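PDB 2A67: isochorismatase family protein from Enterococcus faecalis, which probably acts as a hydrolase of the isochorismatase and nicotinamidase-related family, though its substrate is not known. Local coordinates for residues D31-N34 / Q35-V39; F113-D116 / T117-M121. One frame throughout, in Å; residues are numbered along the deposited sequence.

Contact 1: residues D31-N34 / Q35-V39; sequences DKVN and QRIAV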
ATOM      1  N   ASP D  31     -13.626  21.470  -0.931  1.00 33.58           N
ATOM      2  CA  ASP D  31     -15.048  21.722  -1.092  1.00 34.42           C
ATOM      3  C   ASP D  31     -15.824  20.398  -1.079  1.00 33.77           C
ATOM      4  O   ASP D  31     -16.850  20.293  -0.405  1.00 33.80           O
ATOM      5  CB  ASP D  31     -15.316  22.444  -2.410  1.00 35.51           C
ATOM      6  CG  ASP D  31     -14.896  23.886  -2.372  1.00 39.43           C
ATOM      7  OD1 ASP D  31     -14.923  24.474  -1.251  1.00 43.42           O
ATOM      8  OD2 ASP D  31     -14.573  24.433  -3.468  1.00 42.71           O
ATOM      9  N   LYS D  32     -15.304  19.401  -1.798  1.00 32.08           N
ATOM     10  CA  LYS D  32     -15.939  18.074  -1.854  1.00 33.10           C
ATOM     11  C   LYS D  32     -15.867  17.399  -0.461  1.00 31.91           C
ATOM     12  O   LYS D  32     -16.824  16.824   0.023  1.00 32.75           O
ATOM     13  CB  LYS D  32     -15.288  17.252  -2.988  1.00 31.95           C
ATOM     14  CG  LYS D  32     -15.967  15.954  -3.308  1.00 37.48           C
ATOM     15  CD  LYS D  32     -16.918  16.060  -4.532  1.00 43.76           C
ATOM     16  CE  LYS D  32     -16.244  15.486  -5.842  1.00 46.77           C
ATOM     17  NZ  LYS D  32     -16.677  14.063  -6.263  1.00 36.59           N
ATOM     18  N   VAL D  33     -14.733  17.521   0.212  1.00 32.03           N
ATOM     19  CA  VAL D  33     -14.589  16.993   1.586  1.00 31.49           C
ATOM     20  C   VAL D  33     -15.537  17.674   2.581  1.00 31.48           C
ATOM     21  O   VAL D  33     -16.185  16.994   3.386  1.00 31.22           O
ATOM     22  CB  VAL D  33     -13.117  17.094   2.078  1.00 31.24           C
ATOM     23  CG1 VAL D  33     -13.034  16.936   3.628  1.00 30.05           C
ATOM     24  CG2 VAL D  33     -12.267  16.039   1.338  1.00 30.36           C
ATOM     25  N   ASN D  34     -15.611  19.009   2.554  1.00 31.10           N
ATOM     26  CA  ASN D  34     -16.621  19.692   3.368  1.00 31.54           C
ATOM     27  C   ASN D  34     -18.086  19.190   3.119  1.00 31.80           C
ATOM     28  O   ASN D  34     -18.875  19.107   4.063  1.00 30.91           O
ATOM     29  CB  ASN D  34     -16.553  21.177   3.138  1.00 31.40           C
ATOM     30  CG  ASN D  34     -15.499  21.860   4.012  1.00 33.42           C
ATOM     31  OD1 ASN D  34     -15.165  23.005   3.760  1.00 36.59           O
ATOM     32  ND2 ASN D  34     -15.014  21.179   5.046  1.00 31.40           N
ATOM     33  N   GLN D  35     -18.430  18.865   1.873  1.00 32.31           N
ATOM     34  CA  GLN D  35     -19.770  18.288   1.559  1.00 34.07           C
ATOM     35  C   GLN D  35     -19.977  16.941   2.259  1.00 32.61           C
ATOM     36  O   GLN D  35     -21.060  16.670   2.811  1.00 32.16           O
ATOM     37  CB  GLN D  35     -19.982  18.114   0.055  1.00 33.60           C
ATOM     38  CG  GLN D  35     -20.156  19.402  -0.728  1.00 36.61           C
ATOM     39  CD  GLN D  35     -20.712  19.169  -2.129  1.00 40.03           C
ATOM     40  OE1 GLN D  35     -21.679  19.865  -2.559  1.00 48.49           O
ATOM     41  NE2 GLN D  35     -20.168  18.156  -2.845  1.00 44.85           N
ATOM     42  N   ARG D  36     -18.932  16.111   2.275  1.00 31.30           N
ATOM     43  CA  ARG D  36     -19.010  14.825   2.976  1.00 30.13           C
ATOM     44  C   ARG D  36     -19.113  15.024   4.462  1.00 30.24           C
ATOM     45  O   ARG D  36     -19.877  14.351   5.123  1.00 30.18           O
ATOM     46  CB  ARG D  36     -17.808  13.928   2.637  1.00 29.30           C
ATOM     47  CG  ARG D  36     -17.596  13.713   1.153  1.00 29.20           C
ATOM     48  CD  ARG D  36     -18.919  13.120   0.552  1.00 31.62           C
ATOM     49  NE  ARG D  36     -19.231  11.830   1.181  1.00 27.10           N
ATOM     50  CZ  ARG D  36     -20.450  11.310   1.257  1.00 31.48           C
ATOM     51  NH1 ARG D  36     -21.490  11.993   0.795  1.00 27.27           N
ATOM     52  NH2 ARG D  36     -20.629  10.124   1.802  1.00 26.85           N
ATOM     53  N   ILE D  37     -18.265  15.908   5.010  1.00 30.50           N
ATOM     54  CA  ILE D  37     -18.336  16.283   6.422  1.00 29.80           C
ATOM     55  C   ILE D  37     -19.780  16.593   6.790  1.00 29.38           C
ATOM     56  O   ILE D  37     -20.289  16.112   7.788  1.00 28.86           O
ATOM     57  CB  ILE D  37     -17.405  17.503   6.721  1.00 29.76           C
ATOM     58  CG1 ILE D  37     -15.944  16.999   6.778  1.00 31.26           C
ATOM     59  CG2 ILE D  37     -17.796  18.200   8.026  1.00 28.04           C
ATOM     60  CD1 ILE D  37     -14.895  18.149   6.935  1.00 31.60           C
ATOM     61  N   ALA D  38     -20.413  17.442   5.997  1.00 28.99           N
ATOM     62  CA  ALA D  38     -21.766  17.868   6.292  1.00 30.28           C
ATOM     63  C   ALA D  38     -22.731  16.663   6.343  1.00 29.54           C
ATOM     64  O   ALA D  38     -23.528  16.559   7.264  1.00 30.11           O
ATOM     65  CB  ALA D  38     -22.232  18.969   5.282  1.00 31.49           C
ATOM     66  N   VAL D  39     -22.578  15.700   5.445  1.00 29.47           N
ATOM     67  CA  VAL D  39     -23.439  14.467   5.476  1.00 30.73           C
ATOM     68  C   VAL D  39     -23.164  13.646   6.760  1.00 30.51           C
ATOM     69  O   VAL D  39     -24.065  13.143   7.407  1.00 29.63           O
ATOM     70  CB  VAL D  39     -23.158  13.572   4.252  1.00 30.54           C
ATOM     71  CG1 VAL D  39     -23.755  12.173   4.397  1.00 28.69           C
ATOM     72  CG2 VAL D  39     -23.580  14.245   2.923  1.00 33.21           C
TER
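The flat amide of Asn34 lies alongside Ile37, the two side chains pointing the same way and the amide coming close to the CD1 methyl. The carboxamide of Gln35 reaches back toward Lys32, three residues earlier, NE2 standing 4.2 Å from CD of the lysine. The chain of Gln35 leaves beside its own backbone N (chi1 -71°), which leaves CG 3.4 Å from Asp31 O, the carbonyl oxygen that Gln35 N binds. On the inner face of the helix, Val33 CG1 meets Ile37 CD1 at 4.0 Å. This pair packs against Leu9 of strand 5-10, and Ile37 also reaches Phe49 of strand 47-52. Regular i to i+4 backbone bonds tie the turn together; the straightest, from Ile37 N to Val33 O, is 2.9 Å long with an N-H...O angle of 176°. Three charged ends find their partners beyond this turn: Asp31 pairs with Lys69, Lys32 NZ bonds to Pro133 O, and Arg36, bent at chi2 and chi3, forms a salt bridge with Glu105. The chemistry therefore divides the work: backbone hydrogen bonds, with the Val33-Ile37 contact beside them, hold the turn, while Asp31, Lys32 and Arg36 direct their charged ends to partners outside it.

Contact 2: residues F113-D116 / T117-M121; sequences FCVD and TTIRM
Asp116 swings its carboxylate opposite its own backbone N (chi1 -176°), while Arg120, one turn on, starts beside its backbone N (chi1 -57°) and runs extended to NE; the two side chains thereby converge on the same flank of the helix. The guanidinium presents its edge to the carboxylate. Arg120 NE binds Asp116 OD1 at 2.7 Å on the syn side, and NH2 lies toward OD2, although the placement of OD2 is less certain. The two planes are 35° apart, so the carboxylate and guanidinium meet at an angle and are not coplanar. Asp116 OD1 also meets Arg120 NE of the second subunit, and Arg120 NH1 bonds to Thr117 OG1 and Glu112 O there, so a buried cluster of charges is shared across the dimer.

Two consecutive threonines return their hydroxyls to the carbonyls four residues back. Thr117 OG1 comes to Phe113 O from above the carbonyl plane at 2.7 Å, while Thr117 N takes the more axial approach at 3.0 Å. At the next carbonyl the roles are exchanged: Thr118 OG1 lies nearly in line with the C=O, 2.6 Å from Cys114 O, and Thr118 N approaches from above at 3.1 Å. Each oxygen is thus gripped by two donors. On the sheet-facing flank, Val115 CG1 and Ile119 CD1 lie side by side at 3.8 Å and pack on Met131.

These residues make up the first half and middle of helix 111-125, which follows strand 103-109 in the alpha/beta fold of the isochorismatase family. Relatives carry a nucleophilic cysteine at the start of this helix; the position of Cys114, beside Asp11, is consistent with such a site.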
ATOM      1  N   PHE D 113       1.306   8.404  -1.101  1.00 26.44           N
ATOM      2  CA  PHE D 113       2.022   8.126   0.132  1.00 27.79           C
ATOM      3  C   PHE D 113       1.035   7.730   1.224  1.00 26.74           C
ATOM      4  O   PHE D 113       0.622   6.600   1.248  1.00 27.77           O
ATOM      5  CB  PHE D 113       2.913   9.312   0.528  1.00 28.03           C
ATOM      6  CG  PHE D 113       4.003   9.609  -0.474  1.00 27.79           C
ATOM      7  CD1 PHE D 113       5.041   8.704  -0.684  1.00 26.82           C
ATOM      8  CD2 PHE D 113       3.986  10.786  -1.213  1.00 30.31           C
ATOM      9  CE1 PHE D 113       6.118   8.972  -1.639  1.00 30.46           C
ATOM     10  CE2 PHE D 113       5.046  11.071  -2.147  1.00 30.35           C
ATOM     11  CZ  PHE D 113       6.103  10.142  -2.355  1.00 30.83           C
ATOM     12  N   CYS D 114       0.648   8.666   2.081  1.00 27.58           N
ATOM     13  CA  CYS D 114      -0.144   8.383   3.271  1.00 29.85           C
ATOM     14  C   CYS D 114      -1.536   7.846   2.948  1.00 26.25           C
ATOM     15  O   CYS D 114      -2.078   7.053   3.727  1.00 25.73           O
ATOM     16  CB  CYS D 114      -0.360   9.647   4.106  1.00 31.28           C
ATOM     17  SG  CYS D 114       1.142  10.695   4.371  1.00 47.06           S
ATOM     18  N   VAL D 115      -2.107   8.304   1.848  1.00 25.22           N
ATOM     19  CA  VAL D 115      -3.456   7.874   1.472  1.00 25.34           C
ATOM     20  C   VAL D 115      -3.396   6.415   0.971  1.00 25.34           C
ATOM     21  O   VAL D 115      -4.122   5.540   1.483  1.00 26.20           O
ATOM     22  CB  VAL D 115      -4.128   8.847   0.408  1.00 26.52           C
ATOM     23  CG1 VAL D 115      -5.539   8.401   0.059  1.00 25.38           C
ATOM     24  CG2 VAL D 115      -4.203  10.280   0.953  1.00 25.58           C
ATOM     25  N   ASP D 116      -2.551   6.172  -0.038  1.00 23.63           N
ATOM     26  CA  ASP D 116      -2.385   4.828  -0.548  1.00 24.10           C
ATOM     27  C   ASP D 116      -2.076   3.830   0.544  1.00 24.00           C
ATOM     28  O   ASP D 116      -2.697   2.758   0.638  1.00 23.49           O
ATOM     29  CB  ASP D 116      -1.327   4.808  -1.664  1.00 21.59           C
ATOM     30  CG  ASP D 116      -1.170   3.473  -2.293  1.00 24.45           C
ATOM     31  OD1 ASP D 116      -0.708   2.570  -1.582  1.00 27.96           O
ATOM     32  OD2 ASP D 116      -1.492   3.275  -3.501  1.00 24.46           O
ATOM     33  N   THR D 117      -1.146   4.186   1.426  1.00 23.53           N
ATOM     34  CA  THR D 117      -0.768   3.262   2.485  1.00 22.58           C
ATOM     35  C   THR D 117      -1.906   2.981   3.431  1.00 22.79           C
ATOM     36  O   THR D 117      -2.129   1.849   3.797  1.00 24.62           O
ATOM     37  CB  THR D 117       0.460   3.829   3.314  1.00 23.37           C
ATOM     38  OG1 THR D 117       1.446   4.321   2.376  1.00 25.58           O
ATOM     39  CG2 THR D 117       1.096   2.688   4.137  1.00 23.53           C
ATOM     40  N   THR D 118      -2.600   4.005   3.886  1.00 23.24           N
ATOM     41  CA  THR D 118      -3.683   3.823   4.856  1.00 25.75           C
ATOM     42  C   THR D 118      -4.876   2.944   4.247  1.00 24.96           C
ATOM     43  O   THR D 118      -5.468   2.145   4.949  1.00 26.26           O
ATOM     44  CB  THR D 118      -4.163   5.211   5.322  1.00 26.37           C
ATOM     45  OG1 THR D 118      -3.005   5.916   5.867  1.00 29.76           O
ATOM     46  CG2 THR D 118      -5.296   5.102   6.403  1.00 26.90           C
ATOM     47  N   ILE D 119      -5.107   3.072   2.950  1.00 24.73           N
ATOM     48  CA  ILE D 119      -6.154   2.295   2.198  1.00 25.35           C
ATOM     49  C   ILE D 119      -5.761   0.803   2.158  1.00 25.25           C
ATOM     50  O   ILE D 119      -6.531  -0.037   2.585  1.00 25.45           O
ATOM     51  CB  ILE D 119      -6.333   2.843   0.783  1.00 24.88           C
ATOM     52  CG1 ILE D 119      -7.092   4.186   0.847  1.00 22.45           C
ATOM     53  CG2 ILE D 119      -7.108   1.810  -0.140  1.00 24.82           C
ATOM     54  CD1 ILE D 119      -7.035   4.917  -0.517  1.00 20.27           C
ATOM     55  N   ARG D 120      -4.528   0.509   1.742  1.00 24.82           N
ATOM     56  CA  ARG D 120      -3.992  -0.876   1.712  1.00 25.47           C
ATOM     57  C   ARG D 120      -3.952  -1.474   3.094  1.00 25.65           C
ATOM     58  O   ARG D 120      -4.360  -2.623   3.273  1.00 26.05           O
ATOM     59  CB  ARG D 120      -2.604  -0.941   1.053  1.00 25.93           C
ATOM     60  CG  ARG D 120      -2.656  -0.357  -0.371  1.00 24.61           C
ATOM     61  CD  ARG D 120      -1.588  -0.917  -1.263  1.00 22.43           C
ATOM     62  NE  ARG D 120      -1.295   0.051  -2.347  1.00 21.67           N
ATOM     63  CZ  ARG D 120      -0.969  -0.279  -3.597  1.00 21.78           C
ATOM     64  NH1 ARG D 120      -0.889  -1.566  -3.986  1.00 20.45           N
ATOM     65  NH2 ARG D 120      -0.710   0.690  -4.478  1.00 21.99           N
HETATM   66  N   MSE D 121      -3.539  -0.678   4.079  1.00 23.46           N
HETATM   67  CA  MSE D 121      -3.578  -1.144   5.474  1.00 24.75           C
HETATM   68  C   MSE D 121      -5.015  -1.418   6.009  1.00 23.71           C
HETATM   69  O   MSE D 121      -5.255  -2.438   6.631  1.00 22.19           O
HETATM   70  CB  MSE D 121      -2.824  -0.138   6.374  1.00 26.48           C
HETATM   71  CG  MSE D 121      -2.628  -0.617   7.777  1.00 33.49           C
HETATM   72 SE   MSE D 121      -1.247  -2.069   7.979  1.00 49.44          SE
HETATM   73  CE  MSE D 121      -0.437  -1.865   6.650  1.00 18.97           C
TER

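Contact 1 precedes contact 2 along the chain, and they sit on opposite sides of the chain's centre, their centres about 21 Å apart and their nearest atoms about 10 Å apart. Helix 26-42 connects strands 5-10 and 47-52; helix 111-125 connects strands 103-109 and 128-137. Both are crossovers of one parallel sheet, and they clasp it from either face: residues 31-39 rest on Leu7 and Leu9 of strand 5-10, residues 113-121 on Leu8 and Ile10. The surroundings differ accordingly. Contact 2 is buried in the dimer interface, whereas no other subunit of the assembly touches contact 1, which covers the far face of the three-layer fold.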